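Local atomic coordinates of exoglucanase A (Cellulomonas fimi, PDB entry 7CBD), a protein that hydrolyses the beta-1,4-glucosidic linkages of cellulose with inversion of anomeric configuration, releasing cellobiose from the non-reducing chain ends, the present chain being its catalytic domain. Residues Pro152-Thr155 with Thr156-Glu160; Leu249-Asn253 with Thr254-Ser258. One frame throughout, in Å; residues are numbered along the deposited sequence.

Contact 1: Pro152-Thr155 with Thr156-Glu160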
loop_
_atom_site.group_PDB
_atom_site.type_symbol
_atom_site.label_atom_id
_atom_site.label_comp_id
_atom_site.label_asym_id
_atom_site.label_seq_id
_atom_site.Cartn_x
_atom_site.Cartn_y
_atom_site.Cartn_z
ATOM N N PRO A 152 7.227 -11.688 -2.733
ATOM C CA PRO A 152 6.936 -12.058 -4.127
ATOM C C PRO A 152 8.066 -11.762 -5.105
ATOM O O PRO A 152 8.022 -12.269 -6.234
ATOM C CB PRO A 152 5.681 -11.244 -4.456
ATOM C CG PRO A 152 5.038 -10.984 -3.115
ATOM C CD PRO A 152 6.203 -10.770 -2.194
ATOM N N ASN A 153 9.064 -10.961 -4.723
ATOM C CA ASN A 153 10.244 -10.837 -5.571
ATOM C C ASN A 153 10.947 -12.174 -5.733
ATOM O O ASN A 153 11.646 -12.387 -6.728
ATOM C CB ASN A 153 11.228 -9.841 -4.964
ATOM C CG ASN A 153 10.783 -8.419 -5.128
ATOM O OD1 ASN A 153 10.805 -7.879 -6.234
ATOM N ND2 ASN A 153 10.369 -7.798 -4.032
ATOM N N LEU A 154 10.777 -13.085 -4.774
ATOM C CA LEU A 154 11.517 -14.338 -4.795
ATOM C C LEU A 154 10.960 -15.334 -5.800
ATOM O O LEU A 154 11.644 -16.315 -6.119
ATOM C CB LEU A 154 11.583 -14.943 -3.385
ATOM C CG LEU A 154 12.081 -13.993 -2.283
ATOM C CD1 LEU A 154 12.274 -14.757 -0.981
ATOM C CD2 LEU A 154 13.350 -13.235 -2.676
ATOM N N THR A 155 9.749 -15.102 -6.312
ATOM C CA THR A 155 9.137 -15.976 -7.302
ATOM C C THR A 155 8.922 -15.310 -8.653
ATOM O O THR A 155 8.504 -15.988 -9.597
ATOM C CB THR A 155 7.778 -16.464 -6.794
ATOM O OG1 THR A 155 7.030 -15.328 -6.340
ATOM C CG2 THR A 155 7.954 -17.447 -5.647
ATOM N N THR A 156 9.168 -14.012 -8.769
ATOM C CA THR A 156 9.023 -13.300 -10.026
ATOM C C THR A 156 10.296 -12.614 -10.489
ATOM O O THR A 156 10.488 -12.446 -11.695
ATOM C CB THR A 156 7.937 -12.223 -9.903
ATOM O OG1 THR A 156 8.288 -11.311 -8.853
ATOM C CG2 THR A 156 6.572 -12.851 -9.623
ATOM N N ASN A 157 11.159 -12.199 -9.567
ATOM C CA ASN A 157 12.300 -11.349 -9.877
ATOM C C ASN A 157 13.615 -11.976 -9.444
ATOM O O ASN A 157 14.607 -11.266 -9.277
ATOM C CB ASN A 157 12.113 -9.978 -9.234
ATOM C CG ASN A 157 10.930 -9.249 -9.803
ATOM O OD1 ASN A 157 10.625 -9.385 -10.995
ATOM N ND2 ASN A 157 10.238 -8.483 -8.963
ATOM N N ILE A 158 13.641 -13.302 -9.281
ATOM C CA ILE A 158 14.824 -13.988 -8.775
ATOM C C ILE A 158 15.946 -14.027 -9.801
ATOM O O ILE A 158 17.062 -14.431 -9.465
ATOM C CB ILE A 158 14.438 -15.364 -8.177
ATOM C CG1 ILE A 158 15.447 -15.835 -7.121
ATOM C CG2 ILE A 158 14.297 -16.411 -9.274
ATOM C CD1 ILE A 158 15.480 -14.968 -5.889
ATOM N N SER A 159 15.684 -13.596 -11.043
ATOM C CA SER A 159 16.746 -13.456 -12.034
ATOM C C SER A 159 17.662 -12.281 -11.726
ATOM O O SER A 159 18.751 -12.196 -12.304
ATOM C CB SER A 159 16.170 -13.304 -13.447
ATOM O OG SER A 159 15.357 -12.145 -13.559
ATOM N N GLU A 160 17.249 -11.374 -10.846
ATOM C CA GLU A 160 18.108 -10.266 -10.450
ATOM C C GLU A 160 19.018 -10.719 -9.315
ATOM O O GLU A 160 18.522 -11.222 -8.299
ATOM C CB GLU A 160 17.266 -9.074 -10.012
ATOM C CG GLU A 160 18.005 -8.024 -9.176
ATOM C CD GLU A 160 19.268 -7.484 -9.837
ATOM O OE1 GLU A 160 19.291 -7.310 -11.076
ATOM O OE2 GLU A 160 20.245 -7.227 -9.106
#

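Contact 2: Leu249-Asn253 with Thr254-Ser258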
loop_
_atom_site.group_PDB
_atom_site.type_symbol
_atom_site.label_atom_id
_atom_site.label_comp_id
_atom_site.label_asym_id
_atom_site.label_seq_id
_atom_site.Cartn_x
_atom_site.Cartn_y
_atom_site.Cartn_z
ATOM N N LEU A 249 -13.719 -11.795 -21.488
ATOM C CA LEU A 249 -14.388 -11.315 -22.689
ATOM C C LEU A 249 -13.484 -11.455 -23.902
ATOM O O LEU A 249 -12.299 -11.107 -23.861
ATOM C CB LEU A 249 -14.787 -9.849 -22.512
ATOM C CG LEU A 249 -15.569 -9.252 -23.679
ATOM C CD1 LEU A 249 -16.913 -9.950 -23.789
ATOM C CD2 LEU A 249 -15.723 -7.744 -23.515
ATOM N N THR A 250 -14.043 -12.000 -24.970
ATOM C CA THR A 250 -13.350 -12.101 -26.239
ATOM C C THR A 250 -14.128 -11.294 -27.262
ATOM O O THR A 250 -15.361 -11.281 -27.243
ATOM C CB THR A 250 -13.171 -13.566 -26.679
ATOM O OG1 THR A 250 -14.449 -14.184 -26.872
ATOM C CG2 THR A 250 -12.394 -14.347 -25.620
ATOM N N ILE A 251 -13.396 -10.578 -28.110
ATOM C CA ILE A 251 -13.957 -9.769 -29.183
ATOM C C ILE A 251 -13.403 -10.329 -30.480
ATOM O O ILE A 251 -12.186 -10.289 -30.705
ATOM C CB ILE A 251 -13.567 -8.291 -29.034
ATOM C CG1 ILE A 251 -14.077 -7.725 -27.705
ATOM C CG2 ILE A 251 -14.104 -7.482 -30.209
ATOM C CD1 ILE A 251 -13.560 -6.330 -27.415
ATOM N N ASN A 252 -14.291 -10.856 -31.324
ATOM C CA ASN A 252 -13.910 -11.469 -32.594
ATOM C C ASN A 252 -12.805 -12.506 -32.402
ATOM O O ASN A 252 -11.778 -12.498 -33.085
ATOM C CB ASN A 252 -13.546 -10.415 -33.643
ATOM C CG ASN A 252 -14.763 -9.672 -34.166
ATOM O OD1 ASN A 252 -15.889 -9.911 -33.723
ATOM N ND2 ASN A 252 -14.544 -8.767 -35.114
ATOM N N ASN A 253 -13.026 -13.404 -31.440
ATOM C CA ASN A 253 -12.100 -14.501 -31.136
ATOM C C ASN A 253 -10.735 -14.003 -30.650
ATOM O O ASN A 253 -9.720 -14.676 -30.835
ATOM C CB ASN A 253 -11.965 -15.480 -32.314
ATOM C CG ASN A 253 -11.413 -16.838 -31.902
ATOM O OD1 ASN A 253 -11.717 -17.344 -30.824
ATOM N ND2 ASN A 253 -10.596 -17.430 -32.768
ATOM N N THR A 254 -10.688 -12.826 -30.024
ATOM C CA THR A 254 -9.457 -12.318 -29.415
ATOM C C THR A 254 -9.751 -11.929 -27.974
ATOM O O THR A 254 -10.606 -11.053 -27.732
ATOM C CB THR A 254 -8.895 -11.124 -30.190
ATOM O OG1 THR A 254 -8.741 -11.489 -31.563
ATOM C CG2 THR A 254 -7.533 -10.723 -29.636
ATOM N N PRO A 255 -9.099 -12.549 -26.992
ATOM C CA PRO A 255 -9.366 -12.196 -25.589
ATOM C C PRO A 255 -8.870 -10.791 -25.280
ATOM O O PRO A 255 -7.746 -10.427 -25.627
ATOM C CB PRO A 255 -8.579 -13.256 -24.801
ATOM C CG PRO A 255 -8.316 -14.373 -25.796
ATOM C CD PRO A 255 -8.166 -13.682 -27.117
ATOM N N ILE A 256 -9.710 -9.998 -24.609
ATOM C CA ILE A 256 -9.254 -8.668 -24.219
ATOM C C ILE A 256 -8.084 -8.736 -23.252
ATOM O O ILE A 256 -7.288 -7.793 -23.183
ATOM C CB ILE A 256 -10.390 -7.758 -23.689
ATOM C CG1 ILE A 256 -10.921 -8.255 -22.336
ATOM C CG2 ILE A 256 -11.490 -7.623 -24.738
ATOM C CD1 ILE A 256 -11.758 -7.217 -21.583
ATOM N N ARG A 257 -7.941 -9.836 -22.503
ATOM C CA ARG A 257 -6.790 -9.959 -21.609
ATOM C C ARG A 257 -5.470 -10.037 -22.371
ATOM O O ARG A 257 -4.418 -9.762 -21.785
ATOM C CB ARG A 257 -6.943 -11.164 -20.673
ATOM C CG ARG A 257 -6.906 -12.500 -21.392
ATOM C CD ARG A 257 -7.027 -13.676 -20.416
ATOM N NE ARG A 257 -7.084 -14.968 -21.100
ATOM C CZ ARG A 257 -6.137 -15.903 -21.031
ATOM N NH1 ARG A 257 -5.048 -15.701 -20.304
ATOM N NH2 ARG A 257 -6.281 -17.048 -21.690
ATOM N N SER A 258 -5.501 -10.376 -23.661
ATOM C CA SER A 258 -4.283 -10.402 -24.462
ATOM C C SER A 258 -3.837 -9.016 -24.904
ATOM O O SER A 258 -2.814 -8.902 -25.588
ATOM C CB SER A 258 -4.460 -11.300 -25.684
ATOM O OG SER A 258 -5.299 -10.696 -26.646
HETATM O O HOH W 1 -10.074 -11.878 -22.234
HETATM O O HOH W 2 -10.509 -8.583 -31.889
#

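Contact 1: Pro152-Thr155 with Thr156-Glu160
Asn153 and Asn157, one turn apart along the chain, are tied through their side-chain amides as well as through their backbones. Asn157 ND2 donates to Asn153 OD1 at 2.9 Å, nearly straight (166°), and the acceptor lies in the amide plane of Asn157 although the two amide planes are turned 41° apart. The other end of the Asn153 amide is held too: ND2 bonds Ser150 O and OD1 of Asp149, the predicted proton donor. With both ends of the amide engaged, its flip is likely to be fixed, with its N-H turned to the predicted acid.

The backbone repeats the link, Asn157 N reaching Asn153 O at 2.9 Å. One step earlier, Thr156 OG1 donates to Pro152 O at 2.8 Å; its chi1 of 59° sets the hydroxyl between backbone N and carbonyl carbon, from where it can reach back to that oxygen. Thr156 N adds a weak bond to Pro152 O at 3.3 Å, and the hydroxyl itself accepts from Trp198 NE1.

The apolar part is slight: Leu154 CD2 approaches Ile158 CD1 at 4.2 Å, while Ile158 CB lies 3.6 Å from Leu154 O. A type I turn from Asn157 to Glu160 then leads to the next helix, where Glu160 is the N-cap and its OE2 takes the N-H of Ala162.

Helix 153-156 is wedged between its neighbours: Pro152 and Thr156 meet helices 196-199 and 202-218, Leu154 lies between Ala167 and Tyr170 of helix 161-182 and Leu211 of helix 202-218, and Asn153 reaches both Trp198 and Cys163.

Contact 2: Leu249-Asn253 with Thr254-Ser258
Thr250 CG2 lies over one face of the Pro255 ring, 3.7 Å from Pro255 CA, on one side of a two-stranded ribbon; Trp264 also touches this proline. On the other face of the ribbon Ile251 touches Tyr319 and Thr254 touches Val316, both of helix 316-323. The Ile251 carbonyl is approached by Thr254 N from well above its plane, in a bent bond of 3.0 Å, and also receives a hydrogen bond from a water. In the reverse direction, Ile251 N donates to Thr254 O at 2.9 Å. This is a tight antiparallel beta hairpin: Asn252 and Asn253 both adopt left-handed backbone angles, as in a type I' turn, a conformation asparagine tolerates well. Ile256 N finds Leu249 O at 2.9 Å, nearly straight (173°), and a second water bridges that oxygen to Arg257 N. Ile256 covers the same carbonyl with CG1, 3.5 Å from Leu249 O; its CG2, anti to its own carbonyl carbon, meets Ile251 CD1 at 3.6 Å, and CD1 meets Leu249 CB at 4.1 Å. Cut back to an alanine, Ile256 would lose both branches, and a gap would probably open between Leu249, Ile251 and Val320. Ser258 OG and N both bond Pro255 O, closing the 3-10 turn that follows.

The two contacts come in series along the one catalytic domain of glycosyl hydrolase family 6, and each is a local contact within one continuous piece of chain. Their centres lie 29 Å apart and their nearest atoms about 16 Å. Contact 1 follows strand 141-146 of the central mixed sheet, whose parallel strands form the distorted alpha/beta barrel known from this family, and precedes helix 161-182. Contact 2 belongs to the long excursion between strands 228-231 and 291-295 of the same sheet, with its own two-stranded antiparallel ribbon. Contact 1 thus lies beside the predicted acid Asp149, whereas contact 2 lies at the surface, away from the predicted catalytic residues, packed on helix 316-323.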